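Local coordinates for protein adenosine kinase, putative (Trypanosoma brucei, PDB 3OTX) that probably phosphorylates adenosine to AMP at the expense of ATP, with magnesium as cofactor, in the purine salvage pathway, at residues C14-D19 and G90-D95; K84-V89 and E108-A113. The protein carries 1 engineered substitution. One frame throughout, in Å; residues are numbered along the deposited sequence.

Following the chain from the N terminus, strand 10-13 of the large ten-stranded sheet runs into residues 14-19, which lead on into strand 17-23 of the smaller five-stranded sheet and carry groups that bind the nucleoside. After 70 residues interaction 1 closes a long loop, bringing residues 90-95 back against them. Interaction 2 opens inside that loop, at residues 84-89, and closes beyond it, at 108-113, with helix 96-108 in the crossover, so the two contacts cross rather than nest. They meet where the backbone of Cys14 lies beside Val89. Interaction 2 pairs two strands near the edge of the large sheet, whereas interaction 1 ties its edge strand 91-92 to the passage into the smaller sheet.

Interaction 1 of 2, residues C14-D19 and G90-D95; sequences CNPLLD and GCIADD. With AP5 (bis(adenosine)-5'-pentaphosphate), chain C.
Across Cys14-Asp19 and Gly90-Asp95 the backbones meet without a direct hydrogen bond, Cys14 O resting 3.6 Å from Gly90 CA, at the passage from the large sheet of this PfkB (ribokinase-like) kinase into strand 17-23 of the smaller one. Two waters bridge the main chains: one joins Cys14 O to Cys91 N, and the other donates to both Pro16 O and Cys91 O. Pro16 fills the interface with its ring. Its CG reaches 3.5 Å from Ile92 CG2, the two side chains crossing at about a right angle, and the same CG packs on Cys91 O. Ile92 puts CG2 anti to its carbonyl carbon while CG1 takes the position between N and C (chi1 58°), which turns the methyl branch to the proline and leads CD1 away. Other side chains of 14-19 hold one of the two adenosine ends of bis(adenosine)-5'-pentaphosphate: Asn15 ND2 donates almost straight (171°) to N1B at 3.1 Å, and Leu17 CD1 packs against the adenine at C4B. The Asp19 carboxylate takes both ribose hydroxyls, one on each oxygen, O2J donating to OD1 and O3J to OD2, each at 2.6 Å.

Interaction 2 of 2, residues K84-V89 and E108-A113; sequences KFVTYV and EGIVMA
Tyr88 and Met112 run alongside each other in the same direction on neighbouring parallel strands 86-89 and 111-116 joined through helix 96-108, a beta-alpha-beta crossover in the large sheet of the ribokinase-like fold. Val111 is held through both its N and its O: the N donates to Val86 O, and the O receives Tyr88 N at 2.8 Å. Ala113 N adds a weak bond to Tyr88 O. In the tyrosine side chain CB touches Ile110 CG2 (3.8 Å) and Met112 SD, which sit next to each other on one flank of it. CG, anti to the backbone N (chi1 176°), stays near the sulfur, and CD2 touches both SD, at 3.7 Å, and the methyl CE. This is a Met-aromatic contact of oblique approach, 54° off the ring normal, made possible by bends at chi2 and chi3 of Met112 that fold its end back to the ring. Farther out, OH packs against the backbone of Cys14 to Pro16, near the adenosine site. Beside Thr87, whose CG2 meets Ala113 CB, Val89 CG2 leans on Ala113 O. At the other end of the pair a water accepts from Phe85 N and lies 2.7 Å from Gly109 O.

Interaction 1 of 2, residues C14-D19 and G90-D95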
loop_
_atom_site.group_PDB
_atom_site.type_symbol
_atom_site.label_atom_id
_atom_site.label_comp_id
_atom_site.label_asym_id
_atom_site.label_seq_id
_atom_site.Cartn_x
_atom_site.Cartn_y
_atom_site.Cartn_z
ATOM N N CYS A 14 7.234 1.639 -3.560
ATOM C CA CYS A 14 6.818 0.281 -3.213
ATOM C C CYS A 14 7.496 -0.668 -4.222
ATOM O O CYS A 14 8.504 -0.312 -4.881
ATOM C CB CYS A 14 5.279 0.204 -3.270
ATOM S SG CYS A 14 4.536 -1.300 -2.593
ATOM N N ASN A 15 6.962 -1.880 -4.300
ATOM C CA ASN A 15 7.467 -2.947 -5.175
ATOM C C ASN A 15 6.476 -3.159 -6.293
ATOM O O ASN A 15 5.337 -3.573 -6.032
ATOM C CB ASN A 15 7.548 -4.235 -4.350
ATOM C CG ASN A 15 8.379 -4.058 -3.079
ATOM O OD1 ASN A 15 9.447 -3.458 -3.127
ATOM N ND2 ASN A 15 7.899 -4.600 -1.924
ATOM N N PRO A 16 6.862 -2.834 -7.541
ATOM C CA PRO A 16 5.877 -2.931 -8.614
ATOM C C PRO A 16 5.768 -4.406 -9.029
ATOM O O PRO A 16 6.777 -5.033 -9.365
ATOM C CB PRO A 16 6.461 -2.043 -9.731
ATOM C CG PRO A 16 7.924 -1.920 -9.422
ATOM C CD PRO A 16 8.087 -2.097 -7.942
ATOM N N LEU A 17 4.574 -4.977 -8.892
ATOM C CA LEU A 17 4.402 -6.407 -9.153
ATOM C C LEU A 17 3.265 -6.607 -10.124
ATOM O O LEU A 17 2.275 -5.877 -10.049
ATOM C CB LEU A 17 4.037 -7.147 -7.854
ATOM C CG LEU A 17 4.896 -6.910 -6.623
ATOM C CD1 LEU A 17 4.264 -7.643 -5.419
ATOM C CD2 LEU A 17 6.323 -7.427 -6.889
ATOM N N LEU A 18 3.394 -7.571 -11.026
ATOM C CA LEU A 18 2.261 -7.996 -11.825
ATOM C C LEU A 18 1.445 -9.035 -11.053
ATOM O O LEU A 18 1.987 -10.075 -10.619
ATOM C CB LEU A 18 2.762 -8.606 -13.142
ATOM C CG LEU A 18 1.565 -8.772 -14.105
ATOM C CD1 LEU A 18 1.359 -7.501 -14.995
ATOM C CD2 LEU A 18 1.552 -10.058 -14.894
ATOM N N ASP A 19 0.144 -8.790 -10.909
ATOM C CA ASP A 19 -0.692 -9.756 -10.191
ATOM C C ASP A 19 -1.188 -10.854 -11.103
ATOM O O ASP A 19 -1.730 -10.592 -12.185
ATOM C CB ASP A 19 -1.901 -9.062 -9.585
ATOM C CG ASP A 19 -1.552 -8.213 -8.379
ATOM O OD1 ASP A 19 -0.426 -8.338 -7.836
ATOM O OD2 ASP A 19 -2.443 -7.458 -7.956
ATOM N N GLY A 90 10.133 2.501 -7.854
ATOM C CA GLY A 90 10.390 1.102 -7.571
ATOM C C GLY A 90 11.304 0.569 -8.658
ATOM O O GLY A 90 11.790 1.337 -9.488
ATOM N N CYS A 91 11.556 -0.753 -8.664
ATOM C CA CYS A 91 12.516 -1.316 -9.575
ATOM C C CYS A 91 11.829 -2.435 -10.361
ATOM O O CYS A 91 11.137 -3.278 -9.779
ATOM C CB CYS A 91 13.742 -1.819 -8.800
ATOM S SG CYS A 91 15.069 -2.471 -9.847
ATOM N N ILE A 92 12.038 -2.412 -11.672
ATOM C CA ILE A 92 11.502 -3.413 -12.581
ATOM C C ILE A 92 12.614 -3.880 -13.501
ATOM O O ILE A 92 13.739 -3.342 -13.449
ATOM C CB ILE A 92 10.377 -2.844 -13.488
ATOM C CG1 ILE A 92 10.866 -1.626 -14.325
ATOM C CG2 ILE A 92 9.142 -2.472 -12.681
ATOM C CD1 ILE A 92 9.866 -1.124 -15.376
ATOM N N ALA A 93 12.307 -4.882 -14.311
ATOM C CA ALA A 93 13.137 -5.230 -15.463
ATOM C C ALA A 93 12.478 -4.727 -16.733
ATOM O O ALA A 93 11.270 -4.478 -16.750
ATOM C CB ALA A 93 13.390 -6.771 -15.533
ATOM N N ASP A 94 13.258 -4.606 -17.811
ATOM C CA ASP A 94 12.700 -4.207 -19.127
ATOM C C ASP A 94 12.177 -5.452 -19.844
ATOM O O ASP A 94 12.597 -5.807 -20.962
ATOM C CB ASP A 94 13.756 -3.471 -19.962
ATOM C CG ASP A 94 13.167 -2.774 -21.178
ATOM O OD1 ASP A 94 11.999 -2.332 -21.124
ATOM O OD2 ASP A 94 13.879 -2.674 -22.202
ATOM N N ASP A 95 11.282 -6.142 -19.157
ATOM C CA ASP A 95 10.627 -7.315 -19.668
ATOM C C ASP A 95 9.138 -7.063 -19.875
ATOM O O ASP A 95 8.657 -5.926 -19.707
ATOM C CB ASP A 95 10.910 -8.517 -18.770
ATOM C CG ASP A 95 10.447 -8.325 -17.328
ATOM O OD1 ASP A 95 9.733 -7.342 -17.012
ATOM O OD2 ASP A 95 10.818 -9.177 -16.499
HETATM P PA AP5 C . -10.579 -3.177 4.948
HETATM O O1A AP5 C . -11.210 -4.558 4.809
HETATM O O2A AP5 C . -10.385 -2.727 6.382
HETATM O O3A AP5 C . -9.140 -3.058 4.236
HETATM P PB AP5 C . -7.987 -4.187 4.186
HETATM O O1B AP5 C . -8.159 -5.235 5.241
HETATM O O2B AP5 C . -6.688 -3.459 4.141
HETATM O O3B AP5 C . -8.328 -4.805 2.759
HETATM P PG AP5 C . -7.971 -6.188 2.055
HETATM O O1G AP5 C . -9.034 -6.435 1.029
HETATM O O2G AP5 C . -7.923 -7.381 2.984
HETATM O O3G AP5 C . -6.644 -5.793 1.355
HETATM P PD AP5 C . -5.645 -6.665 0.430
HETATM O O1D AP5 C . -6.091 -8.101 0.223
HETATM O O2D AP5 C . -4.274 -6.412 0.992
HETATM O O3D AP5 C . -5.850 -5.937 -0.991
HETATM P PE AP5 C . -5.058 -4.631 -1.511
HETATM O O1E AP5 C . -4.887 -3.661 -0.376
HETATM O O2E AP5 C . -5.726 -4.123 -2.787
HETATM O O5F AP5 C . -11.459 -2.159 4.074
HETATM C C5F AP5 C . -11.025 -0.816 3.861
HETATM C C4F AP5 C . -12.225 0.038 3.534
HETATM O O4F AP5 C . -12.943 -0.529 2.429
HETATM C C3F AP5 C . -13.281 0.104 4.634
HETATM O O3F AP5 C . -12.965 1.137 5.535
HETATM C C2F AP5 C . -14.561 0.299 3.875
HETATM O O2F AP5 C . -14.707 1.653 3.526
HETATM C C1F AP5 C . -14.309 -0.486 2.584
HETATM N N9A AP5 C . -14.793 -1.895 2.639
HETATM C C8A AP5 C . -14.007 -3.049 2.712
HETATM N N7A AP5 C . -14.847 -4.120 2.719
HETATM C C5A AP5 C . -16.123 -3.675 2.636
HETATM C C6A AP5 C . -17.346 -4.303 2.561
HETATM N N6A AP5 C . -17.453 -5.631 2.463
HETATM N N1A AP5 C . -18.481 -3.536 2.465
HETATM C C2A AP5 C . -18.430 -2.152 2.415
HETATM N N3A AP5 C . -17.199 -1.536 2.477
HETATM C C4A AP5 C . -16.075 -2.274 2.561
HETATM O O5J AP5 C . -3.582 -5.204 -1.871
HETATM C C5J AP5 C . -3.437 -6.191 -2.878
HETATM C C4J AP5 C . -2.085 -5.906 -3.509
HETATM O O4J AP5 C . -1.021 -6.269 -2.614
HETATM C C3J AP5 C . -1.794 -6.751 -4.753
HETATM O O3J AP5 C . -1.950 -5.908 -5.895
HETATM C C2J AP5 C . -0.356 -7.256 -4.557
HETATM O O2J AP5 C . 0.471 -7.082 -5.702
HETATM C C1J AP5 C . 0.126 -6.396 -3.414
HETATM N N9B AP5 C . 1.237 -6.991 -2.656
HETATM C C8B AP5 C . 1.201 -8.205 -2.024
HETATM N N7B AP5 C . 2.432 -8.404 -1.484
HETATM C C5B AP5 C . 3.227 -7.326 -1.772
HETATM C C6B AP5 C . 4.554 -7.009 -1.458
HETATM N N6B AP5 C . 5.390 -7.840 -0.814
HETATM N N1B AP5 C . 5.023 -5.826 -1.961
HETATM C C2B AP5 C . 4.254 -4.912 -2.644
HETATM N N3B AP5 C . 2.961 -5.245 -2.991
HETATM C C4B AP5 C . 2.463 -6.427 -2.517
HETATM O O HOH W 1 11.049 -1.809 -5.975
HETATM O O HOH W 2 9.399 -5.503 -10.223
#

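Interaction 2 of 2, residues K84-V89 and E108-A113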
loop_
_atom_site.group_PDB
_atom_site.type_symbol
_atom_site.label_atom_id
_atom_site.label_comp_id
_atom_site.label_asym_id
_atom_site.label_seq_id
_atom_site.Cartn_x
_atom_site.Cartn_y
_atom_site.Cartn_z
ATOM N N LYS A 84 1.288 15.527 -13.067
ATOM C CA LYS A 84 1.532 16.643 -12.171
ATOM C C LYS A 84 1.169 16.351 -10.741
ATOM O O LYS A 84 0.979 17.292 -9.959
ATOM C CB LYS A 84 0.722 17.885 -12.592
ATOM C CG LYS A 84 0.933 18.390 -14.014
ATOM C CD LYS A 84 0.035 19.612 -14.224
ATOM C CE LYS A 84 -0.076 19.985 -15.687
ATOM N NZ LYS A 84 -1.270 20.844 -15.915
ATOM N N PHE A 85 1.042 15.074 -10.390
ATOM C CA PHE A 85 0.537 14.743 -9.058
ATOM C C PHE A 85 1.381 13.682 -8.364
ATOM O O PHE A 85 2.137 14.004 -7.444
ATOM C CB PHE A 85 -0.958 14.391 -9.147
ATOM C CG PHE A 85 -1.587 14.002 -7.843
ATOM C CD1 PHE A 85 -1.205 14.574 -6.640
ATOM C CD2 PHE A 85 -2.581 13.026 -7.833
ATOM C CE1 PHE A 85 -1.807 14.146 -5.430
ATOM C CE2 PHE A 85 -3.195 12.608 -6.621
ATOM C CZ PHE A 85 -2.823 13.178 -5.435
ATOM N N VAL A 86 1.306 12.431 -8.809
ATOM C CA VAL A 86 2.024 11.346 -8.167
ATOM C C VAL A 86 3.263 10.911 -8.940
ATOM O O VAL A 86 3.235 10.791 -10.168
ATOM C CB VAL A 86 1.103 10.091 -8.005
ATOM C CG1 VAL A 86 1.887 8.894 -7.395
ATOM C CG2 VAL A 86 -0.164 10.398 -7.214
ATOM N N THR A 87 4.367 10.744 -8.216
ATOM C CA THR A 87 5.546 10.085 -8.771
ATOM C C THR A 87 5.721 8.791 -8.002
ATOM O O THR A 87 5.580 8.773 -6.794
ATOM C CB THR A 87 6.808 10.937 -8.552
ATOM O OG1 THR A 87 6.661 12.146 -9.279
ATOM C CG2 THR A 87 8.033 10.212 -9.052
ATOM N N TYR A 88 5.959 7.702 -8.723
ATOM C CA TYR A 88 6.133 6.372 -8.130
ATOM C C TYR A 88 7.562 5.925 -8.366
ATOM O O TYR A 88 8.104 6.083 -9.484
ATOM C CB TYR A 88 5.176 5.368 -8.812
ATOM C CG TYR A 88 5.334 3.967 -8.343
ATOM C CD1 TYR A 88 4.564 3.481 -7.293
ATOM C CD2 TYR A 88 6.221 3.088 -8.980
ATOM C CE1 TYR A 88 4.708 2.132 -6.827
ATOM C CE2 TYR A 88 6.370 1.771 -8.544
ATOM C CZ TYR A 88 5.609 1.295 -7.479
ATOM O OH TYR A 88 5.752 -0.019 -7.057
ATOM N N VAL A 89 8.161 5.371 -7.324
ATOM C CA VAL A 89 9.511 4.802 -7.401
ATOM C C VAL A 89 9.485 3.318 -7.021
ATOM O O VAL A 89 8.914 2.934 -5.991
ATOM C CB VAL A 89 10.507 5.602 -6.504
ATOM C CG1 VAL A 89 11.884 4.936 -6.380
ATOM C CG2 VAL A 89 10.718 6.978 -7.118
ATOM N N GLU A 108 -2.041 6.383 -17.149
ATOM C CA GLU A 108 -2.946 7.009 -16.156
ATOM C C GLU A 108 -2.436 8.346 -15.617
ATOM O O GLU A 108 -3.181 9.039 -14.921
ATOM C CB GLU A 108 -3.322 6.031 -15.051
ATOM C CG GLU A 108 -4.236 4.942 -15.626
ATOM C CD GLU A 108 -4.348 3.728 -14.766
ATOM O OE1 GLU A 108 -4.008 3.805 -13.586
ATOM O OE2 GLU A 108 -4.812 2.699 -15.294
ATOM N N GLY A 109 -1.198 8.721 -15.951
ATOM C CA GLY A 109 -0.664 10.044 -15.521
ATOM C C GLY A 109 0.317 9.968 -14.357
ATOM O O GLY A 109 0.721 11.005 -13.832
ATOM N N ILE A 110 0.701 8.768 -13.939
ATOM C CA ILE A 110 1.714 8.633 -12.905
ATOM C C ILE A 110 3.090 8.838 -13.524
ATOM O O ILE A 110 3.370 8.312 -14.608
ATOM C CB ILE A 110 1.627 7.256 -12.216
ATOM C CG1 ILE A 110 0.259 7.158 -11.498
ATOM C CG2 ILE A 110 2.793 7.023 -11.215
ATOM C CD1 ILE A 110 -0.161 5.816 -11.298
ATOM N N VAL A 111 3.941 9.611 -12.852
ATOM C CA VAL A 111 5.334 9.692 -13.274
ATOM C C VAL A 111 6.045 8.482 -12.676
ATOM O O VAL A 111 6.049 8.274 -11.466
ATOM C CB VAL A 111 5.991 11.002 -12.804
ATOM C CG1 VAL A 111 7.472 11.016 -13.243
ATOM C CG2 VAL A 111 5.217 12.183 -13.372
ATOM N N MET A 112 6.601 7.648 -13.546
ATOM C CA MET A 112 7.205 6.388 -13.118
ATOM C C MET A 112 8.725 6.508 -13.076
ATOM O O MET A 112 9.409 6.279 -14.062
ATOM C CB MET A 112 6.767 5.244 -14.060
ATOM C CG MET A 112 5.315 4.859 -13.867
ATOM S SD MET A 112 4.997 4.075 -12.276
ATOM C CE MET A 112 5.388 2.333 -12.599
ATOM N N ALA A 113 9.227 6.973 -11.925
ATOM C CA ALA A 113 10.655 7.165 -11.743
ATOM C C ALA A 113 11.289 5.843 -11.311
ATOM O O ALA A 113 11.884 5.722 -10.228
ATOM C CB ALA A 113 10.907 8.282 -10.726
HETATM O O HOH W 3 1.567 12.614 -11.800
#